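Local atomic coordinates of putative nucleotidyltransferase TM1012 (Thermotoga maritima, PDB entry 4HX0), a protein that probably transfers a nucleotidyl group from a nucleoside triphosphate to an acceptor, as polymerase beta-like nucleotidyltransferases do. Residues W29-S34 against M128-L133; H47-Q52 against I93-M98; R63-F68 against G86-D91. All blocks are in the same frame, centred on the assembly; numbering follows the deposited sequence. Where two conformers were deposited one is given.

Contact 1 (W29-S34 against M128-L133); sequences WVVTGS and MKIPVL. With BU1 (1,4-butanediol), chain P; BU1 (1,4-butanediol), chain L.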
loop_
_atom_site.group_PDB
_atom_site.type_symbol
_atom_site.label_atom_id
_atom_site.label_comp_id
_atom_site.label_asym_id
_atom_site.label_seq_id
_atom_site.Cartn_x
_atom_site.Cartn_y
_atom_site.Cartn_z
ATOM N N TRP A 29 5.301 -1.319 -8.744
ATOM C CA TRP A 29 4.474 -1.584 -7.608
ATOM C C TRP A 29 5.292 -1.979 -6.421
ATOM O O TRP A 29 6.434 -2.429 -6.535
ATOM C CB TRP A 29 3.422 -2.650 -7.935
ATOM C CG TRP A 29 4.017 -4.014 -8.166
ATOM C CD1 TRP A 29 4.780 -4.442 -9.246
ATOM C CD2 TRP A 29 3.947 -5.171 -7.269
ATOM N NE1 TRP A 29 5.158 -5.745 -9.079
ATOM C CE2 TRP A 29 4.681 -6.244 -7.929
ATOM C CE3 TRP A 29 3.348 -5.419 -6.033
ATOM C CZ2 TRP A 29 4.823 -7.513 -7.349
ATOM C CZ3 TRP A 29 3.472 -6.701 -5.474
ATOM C CH2 TRP A 29 4.195 -7.717 -6.115
ATOM N N VAL A 30 4.699 -1.807 -5.257
ATOM C CA VAL A 30 5.306 -2.221 -4.008
ATOM C C VAL A 30 4.185 -2.650 -3.108
ATOM O O VAL A 30 3.075 -2.131 -3.191
ATOM C CB VAL A 30 6.062 -1.079 -3.283
ATOM C CG1 VAL A 30 7.406 -0.811 -3.932
ATOM C CG2 VAL A 30 5.219 0.184 -3.219
ATOM N N VAL A 31 4.486 -3.609 -2.257
ATOM C CA VAL A 31 3.582 -3.939 -1.178
ATOM C C VAL A 31 3.829 -2.861 -0.152
ATOM O O VAL A 31 4.969 -2.452 0.088
ATOM C CB VAL A 31 3.925 -5.329 -0.614
ATOM C CG1 VAL A 31 3.100 -5.656 0.632
ATOM C CG2 VAL A 31 3.666 -6.377 -1.688
ATOM N N THR A 32 2.764 -2.363 0.450
ATOM C CA THR A 32 2.927 -1.391 1.511
ATOM C C THR A 32 2.087 -1.849 2.702
ATOM O O THR A 32 1.717 -3.016 2.777
ATOM C CB THR A 32 2.648 0.047 0.997
ATOM O OG1 THR A 32 2.879 1.005 2.039
ATOM C CG2 THR A 32 1.242 0.174 0.463
ATOM N N GLY A 33 1.829 -0.965 3.660
ATOM C CA GLY A 33 1.007 -1.336 4.802
ATOM C C GLY A 33 1.616 -2.479 5.595
ATOM O O GLY A 33 2.828 -2.714 5.553
ATOM N N SER A 34 0.761 -3.201 6.303
ATOM C CA SER A 34 1.220 -4.189 7.274
ATOM C C SER A 34 2.059 -5.280 6.618
ATOM O O SER A 34 3.092 -5.670 7.154
ATOM C CB SER A 34 0.043 -4.803 8.031
ATOM O OG SER A 34 -0.798 -5.491 7.136
ATOM N N MET A 128 9.733 -15.798 -3.897
ATOM C CA MET A 128 9.226 -14.623 -4.597
ATOM C C MET A 128 10.150 -13.461 -4.315
ATOM O O MET A 128 10.719 -13.369 -3.239
ATOM C CB MET A 128 7.818 -14.275 -4.104
ATOM C CG MET A 128 6.801 -15.374 -4.282
ATOM S SD MET A 128 5.187 -14.783 -3.776
ATOM C CE MET A 128 5.297 -14.859 -1.996
ATOM N N LYS A 129 10.300 -12.576 -5.288
ATOM C CA LYS A 129 11.090 -11.383 -5.112
ATOM C C LYS A 129 10.056 -10.263 -5.047
ATOM O O LYS A 129 9.595 -9.783 -6.060
ATOM C CB LYS A 129 12.020 -11.237 -6.317
ATOM C CG LYS A 129 12.958 -10.051 -6.305
ATOM C CD LYS A 129 13.635 -9.951 -7.668
ATOM C CE LYS A 129 14.171 -8.552 -7.931
ATOM N NZ LYS A 129 14.143 -8.178 -9.375
ATOM N N ILE A 130 9.666 -9.899 -3.835
ATOM C CA ILE A 130 8.534 -9.000 -3.629
ATOM C C ILE A 130 9.031 -7.568 -3.428
ATOM O O ILE A 130 9.889 -7.333 -2.566
ATOM C CB ILE A 130 7.732 -9.438 -2.391
ATOM C CG1 ILE A 130 7.222 -10.886 -2.570
ATOM C CG2 ILE A 130 6.614 -8.446 -2.083
ATOM C CD1 ILE A 130 6.182 -11.039 -3.659
ATOM N N PRO A 131 8.516 -6.621 -4.239
ATOM C CA PRO A 131 8.888 -5.228 -4.023
ATOM C C PRO A 131 8.110 -4.682 -2.848
ATOM O O PRO A 131 6.907 -4.887 -2.766
ATOM C CB PRO A 131 8.436 -4.525 -5.304
ATOM C CG PRO A 131 7.331 -5.388 -5.853
ATOM C CD PRO A 131 7.629 -6.797 -5.408
ATOM N N VAL A 132 8.811 -4.005 -1.954
ATOM C CA VAL A 132 8.205 -3.349 -0.809
ATOM C C VAL A 132 8.831 -1.966 -0.729
ATOM O O VAL A 132 9.905 -1.732 -1.279
ATOM C CB VAL A 132 8.452 -4.102 0.522
ATOM C CG1 VAL A 132 7.896 -5.517 0.469
ATOM C CG2 VAL A 132 9.944 -4.157 0.876
ATOM N N LEU A 133 8.159 -1.055 -0.048
ATOM C CA LEU A 133 8.811 0.187 0.353
ATOM C C LEU A 133 9.612 -0.046 1.607
ATOM O O LEU A 133 9.185 -0.796 2.493
ATOM C CB LEU A 133 7.801 1.312 0.587
ATOM C CG LEU A 133 7.193 1.829 -0.708
ATOM C CD1 LEU A 133 6.164 2.890 -0.409
ATOM C CD2 LEU A 133 8.268 2.344 -1.664
HETATM C C1 BU1 P . 7.280 -6.719 -11.573
HETATM C C2 BU1 P . 6.995 -7.569 -10.328
HETATM C C3 BU1 P . 8.159 -7.483 -9.362
HETATM C C4 BU1 P . 8.611 -8.832 -8.834
HETATM O O5 BU1 P . 6.211 -5.798 -11.857
HETATM O O6 BU1 P . 10.023 -8.751 -8.571
HETATM C C1 BU1 L . -1.708 -1.105 7.777
HETATM C C2 BU1 L . -2.389 -2.247 7.030
HETATM C C3 BU1 L . -3.681 -2.651 7.733
HETATM C C4 BU1 L . -3.579 -4.029 8.366
HETATM O O5 BU1 L . -2.590 -0.555 8.752
HETATM O O6 BU1 L . -3.496 -5.029 7.348
#
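At the edge of the central mixed sheet of this nucleotidyltransferase fold, strand 29-32 meets the last strand of a separate two-stranded hairpin, and Trp29 lies flat against Pro131 where they cross. The two strand axes run at 69° to each other, so the backbones share a single bridge, Val31 with Val132. Its firm bond is nearly straight and joins Val31 N to Pro131 O at 2.8 Å; the return bond from Leu133 N to Val31 O, at 3.5 Å, is weak. Pro131 CG sits over the centre of the six-membered ring of Trp29, 3.5 Å from its centroid and 14° off the normal, a CH-pi contact, while Pro131 CD rests on Trp29 CZ2 and CH2. A first torsion of 68° swings the indole between its own backbone N and carbonyl carbon and brings it over the proline. Were Trp29 replaced by an alanine, Pro131 CG and CD would probably lose the indole face they rest on, and a gap would open between sheet and hairpin. Further along, Val30 CG2 packs against Leu133 CG at 3.6 Å, the two side chains roughly perpendicular; on the other side of the strand Val31 CG2 touches Ile130 CG2 at the same separation. Leu39 of helix 33-39 covers both Val31 and Ile130. One butanediol gives a hydrogen bond to Lys129 O (2.7 Å from its O6) beside the indole edge. With one strong backbone bond and one weak one, the joint appears to depend largely on the fit of buried apolar groups.

Contact 2 (H47-Q52 against I93-M98); sequences HDIDIQ and IKVEIM. With BU1 (1,4-butanediol), chain L.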
loop_
_atom_site.group_PDB
_atom_site.type_symbol
_atom_site.label_atom_id
_atom_site.label_comp_id
_atom_site.label_asym_id
_atom_site.label_seq_id
_atom_site.Cartn_x
_atom_site.Cartn_y
_atom_site.Cartn_z
ATOM N N HIS A 47 -3.896 -8.031 7.613
ATOM C CA HIS A 47 -5.340 -8.187 7.531
ATOM C C HIS A 47 -5.856 -7.961 6.144
ATOM O O HIS A 47 -6.967 -8.419 5.777
ATOM C CB HIS A 47 -6.024 -7.240 8.510
ATOM C CG HIS A 47 -5.618 -7.461 9.944
ATOM N ND1 HIS A 47 -5.825 -8.625 10.581
ATOM C CD2 HIS A 47 -4.994 -6.622 10.862
ATOM C CE1 HIS A 47 -5.363 -8.536 11.841
ATOM N NE2 HIS A 47 -4.854 -7.307 12.010
ATOM N N ASP A 48 -5.063 -7.251 5.356
ATOM C CA ASP A 48 -5.332 -7.038 3.948
ATOM C C ASP A 48 -4.003 -6.714 3.306
ATOM O O ASP A 48 -2.981 -6.598 3.991
ATOM C CB ASP A 48 -6.326 -5.898 3.745
ATOM C CG ASP A 48 -5.911 -4.640 4.462
ATOM O OD1 ASP A 48 -4.716 -4.528 4.810
ATOM O OD2 ASP A 48 -6.770 -3.765 4.695
ATOM N N ILE A 49 -4.013 -6.580 1.991
ATOM C CA ILE A 49 -2.769 -6.405 1.262
ATOM C C ILE A 49 -2.894 -5.059 0.572
ATOM O O ILE A 49 -3.901 -4.779 -0.079
ATOM C CB ILE A 49 -2.559 -7.527 0.244
ATOM C CG1 ILE A 49 -2.398 -8.888 0.956
ATOM C CG2 ILE A 49 -1.370 -7.218 -0.661
ATOM C CD1 ILE A 49 -2.283 -10.050 -0.012
ATOM N N ASP A 50 -1.894 -4.212 0.763
ATOM C CA ASP A 50 -1.886 -2.882 0.173
ATOM C C ASP A 50 -0.837 -2.873 -0.892
ATOM O O ASP A 50 0.303 -3.220 -0.636
ATOM C CB ASP A 50 -1.512 -1.839 1.214
ATOM C CG ASP A 50 -2.514 -1.746 2.307
ATOM O OD1 ASP A 50 -3.710 -1.870 2.010
ATOM O OD2 ASP A 50 -2.120 -1.578 3.471
ATOM N N ILE A 51 -1.232 -2.480 -2.089
ATOM C CA ILE A 51 -0.302 -2.356 -3.177
ATOM C C ILE A 51 -0.275 -0.886 -3.530
ATOM O O ILE A 51 -1.302 -0.281 -3.810
ATOM C CB ILE A 51 -0.717 -3.197 -4.403
ATOM C CG1 ILE A 51 -0.836 -4.695 -4.054
ATOM C CG2 ILE A 51 0.254 -2.973 -5.563
ATOM C CD1 ILE A 51 0.405 -5.309 -3.437
ATOM N N GLN A 52 0.906 -0.302 -3.474
ATOM C CA GLN A 52 1.053 1.052 -3.899
ATOM C C GLN A 52 1.802 1.027 -5.228
ATOM O O GLN A 52 2.679 0.189 -5.463
ATOM C CB GLN A 52 1.812 1.845 -2.843
ATOM C CG GLN A 52 2.120 3.269 -3.235
ATOM C CD GLN A 52 2.637 4.070 -2.062
ATOM O OE1 GLN A 52 2.607 3.599 -0.928
ATOM N NE2 GLN A 52 3.106 5.289 -2.328
ATOM N N ILE A 93 -9.392 -12.118 0.441
ATOM C CA ILE A 93 -8.496 -11.145 1.042
ATOM C C ILE A 93 -8.565 -9.854 0.228
ATOM O O ILE A 93 -8.483 -9.896 -0.997
ATOM C CB ILE A 93 -7.076 -11.700 1.127
ATOM C CG1 ILE A 93 -7.058 -12.839 2.158
ATOM C CG2 ILE A 93 -6.066 -10.616 1.533
ATOM C CD1 ILE A 93 -5.718 -13.504 2.222
ATOM N N LYS A 94 -8.726 -8.732 0.931
ATOM C CA LYS A 94 -8.853 -7.428 0.304
ATOM C C LYS A 94 -7.478 -6.923 -0.086
ATOM O O LYS A 94 -6.543 -6.971 0.710
ATOM C CB LYS A 94 -9.468 -6.413 1.254
ATOM C CG LYS A 94 -9.771 -5.064 0.599
ATOM C CD LYS A 94 -11.262 -4.863 0.420
ATOM C CE LYS A 94 -11.929 -4.875 1.792
ATOM N NZ LYS A 94 -13.405 -4.981 1.672
ATOM N N VAL A 95 -7.377 -6.435 -1.316
ATOM C CA VAL A 95 -6.141 -5.871 -1.826
ATOM C C VAL A 95 -6.461 -4.437 -2.188
ATOM O O VAL A 95 -7.288 -4.190 -3.053
ATOM C CB VAL A 95 -5.628 -6.653 -3.053
ATOM C CG1 VAL A 95 -4.332 -6.039 -3.577
ATOM C CG2 VAL A 95 -5.463 -8.130 -2.718
ATOM N N GLU A 96 -5.850 -3.489 -1.478
ATOM C CA GLU A 96 -6.039 -2.077 -1.790
ATOM C C GLU A 96 -5.010 -1.709 -2.830
ATOM O O GLU A 96 -3.819 -1.943 -2.645
ATOM C CB GLU A 96 -5.825 -1.199 -0.553
ATOM C CG GLU A 96 -6.504 -1.713 0.700
ATOM C CD GLU A 96 -8.002 -1.474 0.659
ATOM O OE1 GLU A 96 -8.522 -0.965 -0.365
ATOM O OE2 GLU A 96 -8.664 -1.763 1.659
ATOM N N ILE A 97 -5.470 -1.123 -3.929
ATOM C CA ILE A 97 -4.552 -0.655 -4.953
ATOM C C ILE A 97 -4.533 0.860 -4.847
ATOM O O ILE A 97 -5.586 1.505 -4.941
ATOM C CB ILE A 97 -5.053 -1.025 -6.369
ATOM C CG1 ILE A 97 -5.295 -2.535 -6.467
ATOM C CG2 ILE A 97 -4.054 -0.539 -7.411
ATOM C CD1 ILE A 97 -5.858 -2.938 -7.821
ATOM N N MET A 98 -3.351 1.424 -4.616
ATOM C CA MET A 98 -3.206 2.876 -4.501
ATOM C C MET A 98 -2.161 3.378 -5.461
ATOM O O MET A 98 -0.976 3.138 -5.264
ATOM C CB MET A 98 -2.794 3.274 -3.092
ATOM C CG MET A 98 -3.965 3.431 -2.163
ATOM S SD MET A 98 -4.378 1.819 -1.525
ATOM C CE MET A 98 -3.160 1.704 -0.215
HETATM C C1 BU1 L . -1.708 -1.105 7.777
HETATM C C2 BU1 L . -2.389 -2.247 7.030
HETATM C C3 BU1 L . -3.681 -2.651 7.733
HETATM C C4 BU1 L . -3.579 -4.029 8.366
HETATM O O5 BU1 L . -2.590 -0.555 8.752
HETATM O O6 BU1 L . -3.496 -5.029 7.348
HETATM O O HOH W 1 -8.626 -8.849 3.788
#
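Strands 49-52 and 93-98 run parallel, their axes 18° apart, in a ladder that pairs Ile49 with Val95 and continues to Gln52 with Met98. Ile49 N bonds to Lys94 O and Ile49 O receives Glu96 N; Ile51 repeats the pattern with Glu96 O and Met98 N, so both isoleucines use N and O toward the same neighbour. On their face of the sheet Ile51 CG1 meets Val95 CG1 at 3.8 Å, and Ile49 CG1 touches Ile93 CG2 at 4.1 Å; Val14 of helix 9-22 covers Ile49 and Ile93. The other face carries Asp50 and Glu96, with Gln52 and Met98 further on. Asp50 and Glu96 run alongside each other in the same direction, with Asp50 OD1 3.1 Å from Glu96 CG rather than from its carboxylate. The glutamate bends at its second torsion (chi2 -75°), which brings OE2 to 4.1 Å from Asp48 OD2, the two carboxylate planes 84° apart. Ahead of the paired residues, Asp48 OD1 accepts a hydrogen bond from O6 of a butanediol at 2.9 Å, and His47 N donates to that same oxygen at 3.0 Å. Two aspartates separated by one residue, downstream of the Gly33-Ser34 pair near the start of helix 33-39 and with a third acid on the adjacent strand, are consistent with the active-site pattern of polymerase beta-like nucleotidyltransferases, where such carboxylates typically bind metal ions.

Contact 3 (R63-F68 against G86-D91); sequences RIFSEF and GELIID. With BU1 (1,4-butanediol), chain J.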
loop_
_atom_site.group_PDB
_atom_site.type_symbol
_atom_site.label_atom_id
_atom_site.label_comp_id
_atom_site.label_asym_id
_atom_site.label_seq_id
_atom_site.Cartn_x
_atom_site.Cartn_y
_atom_site.Cartn_z
ATOM N N ARG A 63 -6.431 -4.028 -14.528
ATOM C CA ARG A 63 -6.641 -4.809 -15.741
ATOM C C ARG A 63 -6.053 -6.224 -15.596
ATOM O O ARG A 63 -6.703 -7.215 -15.926
ATOM C CB ARG A 63 -5.995 -4.076 -16.915
ATOM C CG ARG A 63 -6.162 -4.783 -18.240
ATOM C CD ARG A 63 -5.382 -4.130 -19.363
ATOM N NE ARG A 63 -5.699 -4.862 -20.586
ATOM C CZ ARG A 63 -5.361 -4.493 -21.816
ATOM N NH1 ARG A 63 -4.673 -3.369 -22.019
ATOM N NH2 ARG A 63 -5.722 -5.256 -22.847
ATOM N N ILE A 64 -4.811 -6.314 -15.131
ATOM C CA ILE A 64 -4.188 -7.622 -14.871
ATOM C C ILE A 64 -5.039 -8.506 -13.953
ATOM O O ILE A 64 -5.110 -9.727 -14.130
ATOM C CB ILE A 64 -2.773 -7.444 -14.311
ATOM C CG1 ILE A 64 -1.866 -6.872 -15.404
ATOM C CG2 ILE A 64 -2.206 -8.771 -13.807
ATOM C CD1 ILE A 64 -0.590 -6.233 -14.889
ATOM N N PHE A 65 -5.675 -7.901 -12.958
ATOM C CA PHE A 65 -6.453 -8.653 -11.972
ATOM C C PHE A 65 -7.947 -8.380 -12.120
ATOM O O PHE A 65 -8.704 -8.422 -11.148
ATOM C CB PHE A 65 -5.999 -8.274 -10.557
ATOM C CG PHE A 65 -4.580 -8.665 -10.260
ATOM C CD1 PHE A 65 -4.290 -9.914 -9.738
ATOM C CD2 PHE A 65 -3.546 -7.773 -10.496
ATOM C CE1 PHE A 65 -2.972 -10.271 -9.480
ATOM C CE2 PHE A 65 -2.237 -8.111 -10.217
ATOM C CZ PHE A 65 -1.952 -9.361 -9.707
ATOM N N SER A 66 -8.372 -8.139 -13.357
ATOM C CA SER A 66 -9.742 -7.702 -13.630
ATOM C C SER A 66 -10.809 -8.593 -12.985
ATOM O O SER A 66 -11.798 -8.092 -12.441
ATOM C CB SER A 66 -9.965 -7.591 -15.145
ATOM O OG SER A 66 -9.716 -8.832 -15.767
ATOM N N GLU A 67 -10.612 -9.908 -13.027
ATOM C CA GLU A 67 -11.592 -10.829 -12.442
ATOM C C GLU A 67 -11.768 -10.680 -10.919
ATOM O O GLU A 67 -12.779 -11.121 -10.371
ATOM C CB GLU A 67 -11.288 -12.273 -12.842
ATOM C CG GLU A 67 -10.087 -12.878 -12.130
ATOM C CD GLU A 67 -8.827 -12.842 -12.973
ATOM O OE1 GLU A 67 -8.244 -13.949 -13.139
ATOM O OE2 GLU A 67 -8.444 -11.738 -13.477
ATOM N N PHE A 68 -10.797 -10.033 -10.251
ATOM C CA PHE A 68 -10.806 -9.869 -8.791
ATOM C C PHE A 68 -11.217 -8.482 -8.328
ATOM O O PHE A 68 -11.288 -8.236 -7.140
ATOM C CB PHE A 68 -9.411 -10.129 -8.227
ATOM C CG PHE A 68 -8.892 -11.477 -8.547
ATOM C CD1 PHE A 68 -9.476 -12.602 -7.985
ATOM C CD2 PHE A 68 -7.847 -11.626 -9.444
ATOM C CE1 PHE A 68 -9.007 -13.863 -8.296
ATOM C CE2 PHE A 68 -7.360 -12.889 -9.760
ATOM C CZ PHE A 68 -7.954 -14.008 -9.191
ATOM N N GLY A 86 -8.311 1.615 -6.043
ATOM C CA GLY A 86 -9.325 0.596 -6.247
ATOM C C GLY A 86 -9.052 -0.583 -5.344
ATOM O O GLY A 86 -8.125 -0.553 -4.544
ATOM N N GLU A 87 -9.832 -1.631 -5.498
ATOM C CA GLU A 87 -9.710 -2.777 -4.621
ATOM C C GLU A 87 -9.932 -4.054 -5.381
ATOM O O GLU A 87 -10.724 -4.107 -6.317
ATOM C CB GLU A 87 -10.713 -2.701 -3.469
ATOM C CG GLU A 87 -10.442 -1.550 -2.531
ATOM C CD GLU A 87 -11.396 -1.485 -1.358
ATOM O OE1 GLU A 87 -12.591 -1.822 -1.506
ATOM O OE2 GLU A 87 -10.952 -1.063 -0.281
ATOM N N LEU A 88 -9.188 -5.064 -4.972
ATOM C CA LEU A 88 -9.400 -6.425 -5.401
ATOM C C LEU A 88 -9.797 -7.224 -4.191
ATOM O O LEU A 88 -9.442 -6.887 -3.051
ATOM C CB LEU A 88 -8.116 -7.027 -5.961
ATOM C CG LEU A 88 -7.262 -6.186 -6.914
ATOM C CD1 LEU A 88 -5.972 -6.937 -7.214
ATOM C CD2 LEU A 88 -7.998 -5.877 -8.200
ATOM N N ILE A 89 -10.497 -8.315 -4.438
ATOM C CA ILE A 89 -10.611 -9.325 -3.444
ATOM C C ILE A 89 -10.092 -10.603 -4.084
ATOM O O ILE A 89 -10.569 -11.026 -5.118
ATOM C CB ILE A 89 -12.048 -9.439 -2.886
ATOM C CG1 ILE A 89 -12.404 -8.157 -2.107
ATOM C CG2 ILE A 89 -12.151 -10.658 -1.991
ATOM C CD1 ILE A 89 -13.788 -8.158 -1.509
ATOM N N ILE A 90 -9.065 -11.186 -3.483
ATOM C CA ILE A 90 -8.507 -12.424 -3.989
ATOM C C ILE A 90 -8.594 -13.429 -2.864
ATOM O O ILE A 90 -8.095 -13.179 -1.763
ATOM C CB ILE A 90 -7.031 -12.270 -4.456
ATOM C CG1 ILE A 90 -6.882 -11.134 -5.483
ATOM C CG2 ILE A 90 -6.526 -13.600 -5.016
ATOM C CD1 ILE A 90 -5.434 -10.810 -5.856
ATOM N N ASP A 91 -9.259 -14.557 -3.136
ATOM C CA ASP A 91 -9.451 -15.591 -2.111
ATOM C C ASP A 91 -9.962 -15.006 -0.788
ATOM O O ASP A 91 -9.483 -15.386 0.270
ATOM C CB ASP A 91 -8.136 -16.344 -1.840
ATOM C CG ASP A 91 -7.545 -16.958 -3.086
ATOM O OD1 ASP A 91 -8.240 -16.992 -4.122
ATOM O OD2 ASP A 91 -6.386 -17.419 -3.026
HETATM C C1 BU1 J . -5.005 -16.047 -9.437
HETATM C C2 BU1 J . -6.080 -16.986 -9.973
HETATM C C3 BU1 J . -6.700 -17.743 -8.808
HETATM C C4 BU1 J . -8.212 -17.601 -8.738
HETATM O O5 BU1 J . -3.993 -15.865 -10.428
HETATM O O6 BU1 J . -8.596 -17.465 -7.360
#
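Phe68 gives up the most surface in this contact, and its ring lies against Ile90. Ile90 CG1 stands over one face, 4.1 Å from the centroid and 26° off the normal, offset toward the rim and nearest to Phe68 CG at 3.7 Å. Glu67 CG, from the same turn, covers the opposite face, so the phenyl group is sandwiched between an aliphatic branch and the glutamate stem. The backbone fixes the base of the side chain: Phe68 O accepts a hydrogen bond from Ile89 N at 2.8 Å, and Leu88 CA approaches the same oxygen at 3.1 Å. Here helix 55-64 has ended, and a 3-10 segment at 66-68 carries the chain toward strand 69-77, an edge strand of the sheet, next to 81-90; the contact thus closes a helix-to-strand connection of the nucleotidyltransferase fold. Leu88 reaches the turn with CD1, which touches Phe65 CB at 3.6 Å; the leucine and phenylalanine side chains lie nearly perpendicular. Leu88 CG stands anti to its own carbonyl carbon (chi1 -44°), directing the methyls to the root of the Phe65 ring. Ile90 CD1 also meets this second ring, 4.1 Å from Phe65 CD1, and therefore bridges the two aromatics. Leu22 and Arg21 of helix 9-22 also touch Phe65. At the outer rim of Phe68, CZ lies 3.6 Å from C1 of a butanediol, a molecule that Lys17 and Arg21 hold by hydrogen bonds.

All three contacts involve one mixed sheet, ordered 29-32, 49-53, 93-103, 81-90, 69-77. Along the chain they are nested: contact 3 lies inside the loop closed by contact 2, which lies inside that of contact 1. Contact 2 holds the middle of the sheet, its centre about 10 Å from each of the others, while the centres of contacts 1 and 3 are about 17 Å apart. Strands 29-32 and 49-53 link contacts 1 and 2, which also share a butanediol; strands 93-103 and 81-90 link contacts 2 and 3. The hairpin packs at edge strand 29-32 and the helix-to-strand turn on strand 81-90, either side of acids that, as in relatives, may form the active site.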